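Local atomic coordinates of 33 kDa chaperonin (Thermotoga maritima, PDB entry 1VQ0), a protein that probably acts as a redox-regulated molecular chaperone that protects thermally unfolding and oxidatively damaged proteins from irreversible aggregation. Residues F156-G169 and A180-L192. Sequence-based numbering, arbitrary orientation.
Sequences FAVSEQIPSAFSIG and AGGFAVQIIDRTL. With EDO (1,2-ethanediol), chain F.
Gln186 brings its amide nitrogen up to both the Ser164 hydroxyl and the Phe156 ring, and this junction ties the last turn or so of helix 149-160 to the hairpin of strands 164-173 and 176-187. Its NE2 donates to Ser164 OG over 2.8 Å, with the hydroxyl near the amide plane. The same nitrogen lies over one face of Phe156, displaced toward the rim, 3.1 Å from CG; ring and amide planes stand 80° apart, so the amide meets the ring nearly upright rather than stacked. Ser164 OG, turned anti to its own carbonyl carbon (chi1 -61°), donates a hydrogen bond to Ile162 O at 2.6 Å, approaching from above the carbonyl plane. Gln186 OE1 is taken by Arg25 of strand 24-30, leaving both ends of the amide bonded. On the same sheet face Ala184 CB sits well over the Phe166 ring, 3.8 Å from its centroid, a CH-pi contact. The other face carries a second one: Phe183, with CG between backbone N and carbonyl carbon (chi1 59°), folds its ring across to Ser167, whose CB lies 3.6 Å from the centroid.

The strands themselves run antiparallel, joined by paired backbone bonds at Ala165-Val185, Ser167-Phe183 and Gly169-Gly181. At the open end of the hairpin, before the first strand and after the second, Arg190 packs its CG on Pro163 CG (3.8 Å) and lays one guanidinium face over Gln161 O. A water donates to both Gln161 O and Ile187 O. Bonds at both ends of the Gln186 amide, to Arg25 and Ser164, should hold its rotation, with NE2 kept over the Phe156 face; the polar link from Arg190 NH1 and NH2 to Gln161 OE1 is weak (3.4 Å each), and Gln161 finds its stronger partner through NE2, in Glu160 O of the second subunit.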
loop_
_atom_site.group_PDB
_atom_site.type_symbol
_atom_site.label_atom_id
_atom_site.label_comp_id
_atom_site.label_asym_id
_atom_site.label_seq_id
_atom_site.Cartn_x
_atom_site.Cartn_y
_atom_site.Cartn_z
ATOM N N PHE A 156 9.448 -8.334 1.976
ATOM C CA PHE A 156 9.880 -9.027 0.750
ATOM C C PHE A 156 9.173 -10.375 0.577
ATOM O O PHE A 156 8.591 -10.622 -0.494
ATOM C CB PHE A 156 11.426 -9.113 0.625
ATOM C CG PHE A 156 12.047 -7.834 0.091
ATOM C CD1 PHE A 156 11.994 -7.548 -1.273
ATOM C CD2 PHE A 156 12.692 -6.905 0.948
ATOM C CE1 PHE A 156 12.560 -6.342 -1.776
ATOM C CE2 PHE A 156 13.231 -5.699 0.432
ATOM C CZ PHE A 156 13.158 -5.424 -0.906
ATOM N N ALA A 157 9.164 -11.214 1.624
ATOM C CA ALA A 157 8.481 -12.509 1.564
ATOM C C ALA A 157 6.976 -12.374 1.164
ATOM O O ALA A 157 6.482 -13.076 0.281
ATOM C CB ALA A 157 8.646 -13.319 2.907
ATOM N N VAL A 158 6.278 -11.425 1.746
ATOM C CA VAL A 158 4.844 -11.361 1.560
ATOM C C VAL A 158 4.439 -10.494 0.374
ATOM O O VAL A 158 3.639 -10.960 -0.390
ATOM C CB VAL A 158 4.105 -10.878 2.826
ATOM C CG1 VAL A 158 2.630 -10.561 2.488
ATOM C CG2 VAL A 158 4.130 -11.963 3.899
ATOM N N SER A 159 4.925 -9.243 0.230
ATOM C CA SER A 159 4.505 -8.434 -0.903
ATOM C C SER A 159 5.208 -8.769 -2.211
ATOM O O SER A 159 4.629 -8.641 -3.271
ATOM C CB SER A 159 4.673 -6.940 -0.674
ATOM O OG SER A 159 4.386 -6.594 0.664
ATOM N N GLU A 160 6.471 -9.120 -2.164
ATOM C CA GLU A 160 7.198 -9.357 -3.415
ATOM C C GLU A 160 7.424 -10.818 -3.710
ATOM O O GLU A 160 7.991 -11.161 -4.751
ATOM C CB GLU A 160 8.541 -8.634 -3.375
ATOM C CG GLU A 160 8.431 -7.125 -3.278
ATOM C CD GLU A 160 9.614 -6.400 -3.877
ATOM O OE1 GLU A 160 10.387 -7.036 -4.621
ATOM O OE2 GLU A 160 9.740 -5.179 -3.596
ATOM N N GLN A 161 7.020 -11.664 -2.774
ATOM C CA GLN A 161 7.201 -13.102 -2.868
ATOM C C GLN A 161 8.648 -13.500 -3.077
ATOM O O GLN A 161 8.950 -14.412 -3.822
ATOM C CB GLN A 161 6.286 -13.678 -3.938
ATOM C CG GLN A 161 4.800 -13.651 -3.531
ATOM C CD GLN A 161 3.896 -14.172 -4.666
ATOM O OE1 GLN A 161 4.040 -15.342 -5.066
ATOM N NE2 GLN A 161 3.008 -13.302 -5.207
ATOM N N ILE A 162 9.528 -12.802 -2.371
ATOM C CA ILE A 162 10.958 -13.015 -2.426
ATOM C C ILE A 162 11.382 -13.348 -1.005
ATOM O O ILE A 162 11.559 -12.416 -0.135
ATOM C CB ILE A 162 11.699 -11.748 -2.948
ATOM C CG1 ILE A 162 11.317 -11.489 -4.374
ATOM C CG2 ILE A 162 13.181 -11.956 -2.835
ATOM C CD1 ILE A 162 11.717 -10.129 -4.934
ATOM N N PRO A 163 11.526 -14.641 -0.725
ATOM C CA PRO A 163 12.048 -15.026 0.571
ATOM C C PRO A 163 13.411 -14.363 0.785
ATOM O O PRO A 163 14.272 -14.368 -0.120
ATOM C CB PRO A 163 12.147 -16.571 0.524
ATOM C CG PRO A 163 11.425 -17.021 -0.780
ATOM C CD PRO A 163 11.237 -15.785 -1.605
ATOM N N SER A 164 13.614 -13.839 1.976
ATOM C CA SER A 164 14.689 -12.921 2.248
ATOM C C SER A 164 15.228 -13.074 3.650
ATOM O O SER A 164 14.509 -13.456 4.587
ATOM C CB SER A 164 14.159 -11.464 2.113
ATOM O OG SER A 164 13.668 -11.126 0.793
ATOM N N ALA A 165 16.509 -12.706 3.780
ATOM C CA ALA A 165 17.188 -12.504 5.066
ATOM C C ALA A 165 17.964 -11.225 4.970
ATOM O O ALA A 165 18.719 -11.023 4.006
ATOM C CB ALA A 165 18.145 -13.661 5.368
ATOM N N PHE A 166 17.728 -10.342 5.930
ATOM C CA PHE A 166 18.514 -9.107 6.132
ATOM C C PHE A 166 19.200 -9.159 7.491
ATOM O O PHE A 166 18.604 -9.551 8.485
ATOM C CB PHE A 166 17.650 -7.863 6.069
ATOM C CG PHE A 166 17.184 -7.472 4.697
ATOM C CD1 PHE A 166 16.166 -8.174 4.055
ATOM C CD2 PHE A 166 17.702 -6.348 4.087
ATOM C CE1 PHE A 166 15.696 -7.777 2.801
ATOM C CE2 PHE A 166 17.282 -5.977 2.845
ATOM C CZ PHE A 166 16.246 -6.660 2.206
ATOM N N SER A 167 20.484 -8.851 7.529
ATOM C CA SER A 167 21.167 -8.637 8.800
ATOM C C SER A 167 21.824 -7.296 8.789
ATOM O O SER A 167 22.583 -7.008 7.884
ATOM C CB SER A 167 22.175 -9.690 9.076
ATOM O OG SER A 167 22.729 -9.517 10.383
ATOM N N ILE A 168 21.516 -6.484 9.815
ATOM C CA ILE A 168 21.818 -5.047 9.837
ATOM C C ILE A 168 22.271 -4.615 11.222
ATOM O O ILE A 168 21.692 -5.035 12.223
ATOM C CB ILE A 168 20.550 -4.195 9.422
ATOM C CG1 ILE A 168 20.080 -4.477 7.987
ATOM C CG2 ILE A 168 20.861 -2.707 9.549
ATOM C CD1 ILE A 168 18.783 -3.784 7.618
ATOM N N GLY A 169 23.293 -3.759 11.282
ATOM C CA GLY A 169 23.883 -3.324 12.560
ATOM C C GLY A 169 24.504 -1.952 12.416
ATOM O O GLY A 169 25.106 -1.619 11.378
ATOM N N ALA A 180 28.298 0.760 10.346
ATOM C CA ALA A 180 26.967 0.874 9.824
ATOM C C ALA A 180 26.946 0.023 8.533
ATOM O O ALA A 180 27.328 0.479 7.442
ATOM C CB ALA A 180 26.660 2.302 9.520
ATOM N N GLY A 181 26.563 -1.239 8.685
ATOM C CA GLY A 181 26.609 -2.177 7.590
ATOM C C GLY A 181 25.601 -3.284 7.696
ATOM O O GLY A 181 24.850 -3.391 8.660
ATOM N N GLY A 182 25.541 -4.089 6.645
ATOM C CA GLY A 182 24.700 -5.264 6.710
ATOM C C GLY A 182 24.663 -6.042 5.432
ATOM O O GLY A 182 25.369 -5.734 4.466
ATOM N N PHE A 183 23.849 -7.079 5.424
ATOM C CA PHE A 183 23.671 -7.820 4.170
ATOM C C PHE A 183 22.239 -8.224 3.976
ATOM O O PHE A 183 21.443 -8.209 4.935
ATOM C CB PHE A 183 24.581 -9.051 4.123
ATOM C CG PHE A 183 24.357 -10.019 5.243
ATOM C CD1 PHE A 183 23.295 -10.916 5.211
ATOM C CD2 PHE A 183 25.258 -10.062 6.320
ATOM C CE1 PHE A 183 23.111 -11.820 6.269
ATOM C CE2 PHE A 183 25.074 -10.903 7.372
ATOM C CZ PHE A 183 24.004 -11.819 7.348
ATOM N N ALA A 184 21.942 -8.588 2.733
ATOM C CA ALA A 184 20.653 -9.126 2.285
ATOM C C ALA A 184 20.897 -10.343 1.406
ATOM O O ALA A 184 21.721 -10.306 0.483
ATOM C CB ALA A 184 19.808 -8.052 1.527
ATOM N N VAL A 185 20.198 -11.439 1.716
ATOM C CA VAL A 185 20.171 -12.638 0.849
ATOM C C VAL A 185 18.695 -12.940 0.520
ATOM O O VAL A 185 17.864 -12.988 1.433
ATOM C CB VAL A 185 20.900 -13.866 1.499
ATOM C CG1 VAL A 185 20.972 -15.061 0.560
ATOM C CG2 VAL A 185 22.334 -13.512 1.889
ATOM N N GLN A 186 18.407 -13.108 -0.784
ATOM C CA GLN A 186 17.054 -13.221 -1.338
ATOM C C GLN A 186 16.937 -14.294 -2.379
ATOM O O GLN A 186 17.785 -14.436 -3.281
ATOM C CB GLN A 186 16.621 -11.878 -1.936
ATOM C CG GLN A 186 16.660 -10.733 -0.907
ATOM C CD GLN A 186 15.960 -9.404 -1.319
ATOM O OE1 GLN A 186 16.443 -8.680 -2.178
ATOM N NE2 GLN A 186 14.852 -9.067 -0.626
ATOM N N ILE A 187 15.877 -15.076 -2.247
ATOM C CA ILE A 187 15.612 -16.155 -3.177
ATOM C C ILE A 187 14.692 -15.643 -4.259
ATOM O O ILE A 187 13.505 -15.431 -4.035
ATOM C CB ILE A 187 15.040 -17.383 -2.473
ATOM C CG1 ILE A 187 16.108 -17.946 -1.523
ATOM C CG2 ILE A 187 14.688 -18.401 -3.492
ATOM C CD1 ILE A 187 15.638 -19.080 -0.545
ATOM N N ILE A 188 15.261 -15.407 -5.432
ATOM C CA ILE A 188 14.478 -14.834 -6.516
ATOM C C ILE A 188 13.907 -15.927 -7.420
ATOM O O ILE A 188 13.098 -15.634 -8.279
ATOM C CB ILE A 188 15.280 -13.775 -7.325
ATOM C CG1 ILE A 188 16.638 -14.355 -7.762
ATOM C CG2 ILE A 188 15.394 -12.475 -6.485
ATOM C CD1 ILE A 188 17.345 -13.565 -8.897
ATOM N N ASP A 189 14.314 -17.173 -7.193
ATOM C CA ASP A 189 13.762 -18.320 -7.932
ATOM C C ASP A 189 13.549 -19.480 -6.952
ATOM O O ASP A 189 14.450 -20.308 -6.663
ATOM C CB ASP A 189 14.714 -18.708 -9.058
ATOM C CG ASP A 189 14.205 -19.850 -9.908
ATOM O OD1 ASP A 189 13.219 -20.569 -9.593
ATOM O OD2 ASP A 189 14.764 -20.074 -10.977
ATOM N N ARG A 190 12.320 -19.540 -6.464
ATOM C CA ARG A 190 11.927 -20.515 -5.464
ATOM C C ARG A 190 11.967 -21.986 -5.864
ATOM O O ARG A 190 11.649 -22.833 -5.036
ATOM C CB ARG A 190 10.536 -20.152 -4.989
ATOM C CG ARG A 190 10.497 -19.031 -3.926
ATOM C CD ARG A 190 9.090 -18.503 -3.639
ATOM N NE ARG A 190 8.432 -18.014 -4.859
ATOM C CZ ARG A 190 7.206 -17.486 -4.930
ATOM N NH1 ARG A 190 6.457 -17.326 -3.839
ATOM N NH2 ARG A 190 6.720 -17.121 -6.113
ATOM N N THR A 191 12.344 -22.312 -7.104
ATOM C CA THR A 191 12.698 -23.698 -7.439
ATOM C C THR A 191 14.080 -24.131 -6.899
ATOM O O THR A 191 14.472 -25.287 -7.054
ATOM C CB THR A 191 12.588 -24.012 -8.983
ATOM O OG1 THR A 191 13.624 -23.357 -9.749
ATOM C CG2 THR A 191 11.259 -23.515 -9.540
ATOM N N LEU A 192 14.800 -23.222 -6.258
ATOM C CA LEU A 192 16.084 -23.523 -5.629
ATOM C C LEU A 192 16.017 -24.705 -4.648
ATOM O O LEU A 192 15.240 -24.695 -3.694
ATOM C CB LEU A 192 16.584 -22.279 -4.872
ATOM C CG LEU A 192 17.890 -22.485 -4.080
ATOM C CD1 LEU A 192 19.058 -22.501 -5.008
ATOM C CD2 LEU A 192 18.123 -21.425 -2.990
HETATM C C1 EDO F . 12.807 -3.655 -4.612
HETATM O O1 EDO F . 11.614 -3.859 -3.883
HETATM C C2 EDO F . 13.105 -4.618 -5.761
HETATM O O2 EDO F . 13.092 -6.018 -5.407
HETATM O O HOH W 1 11.273 -15.553 -5.409
#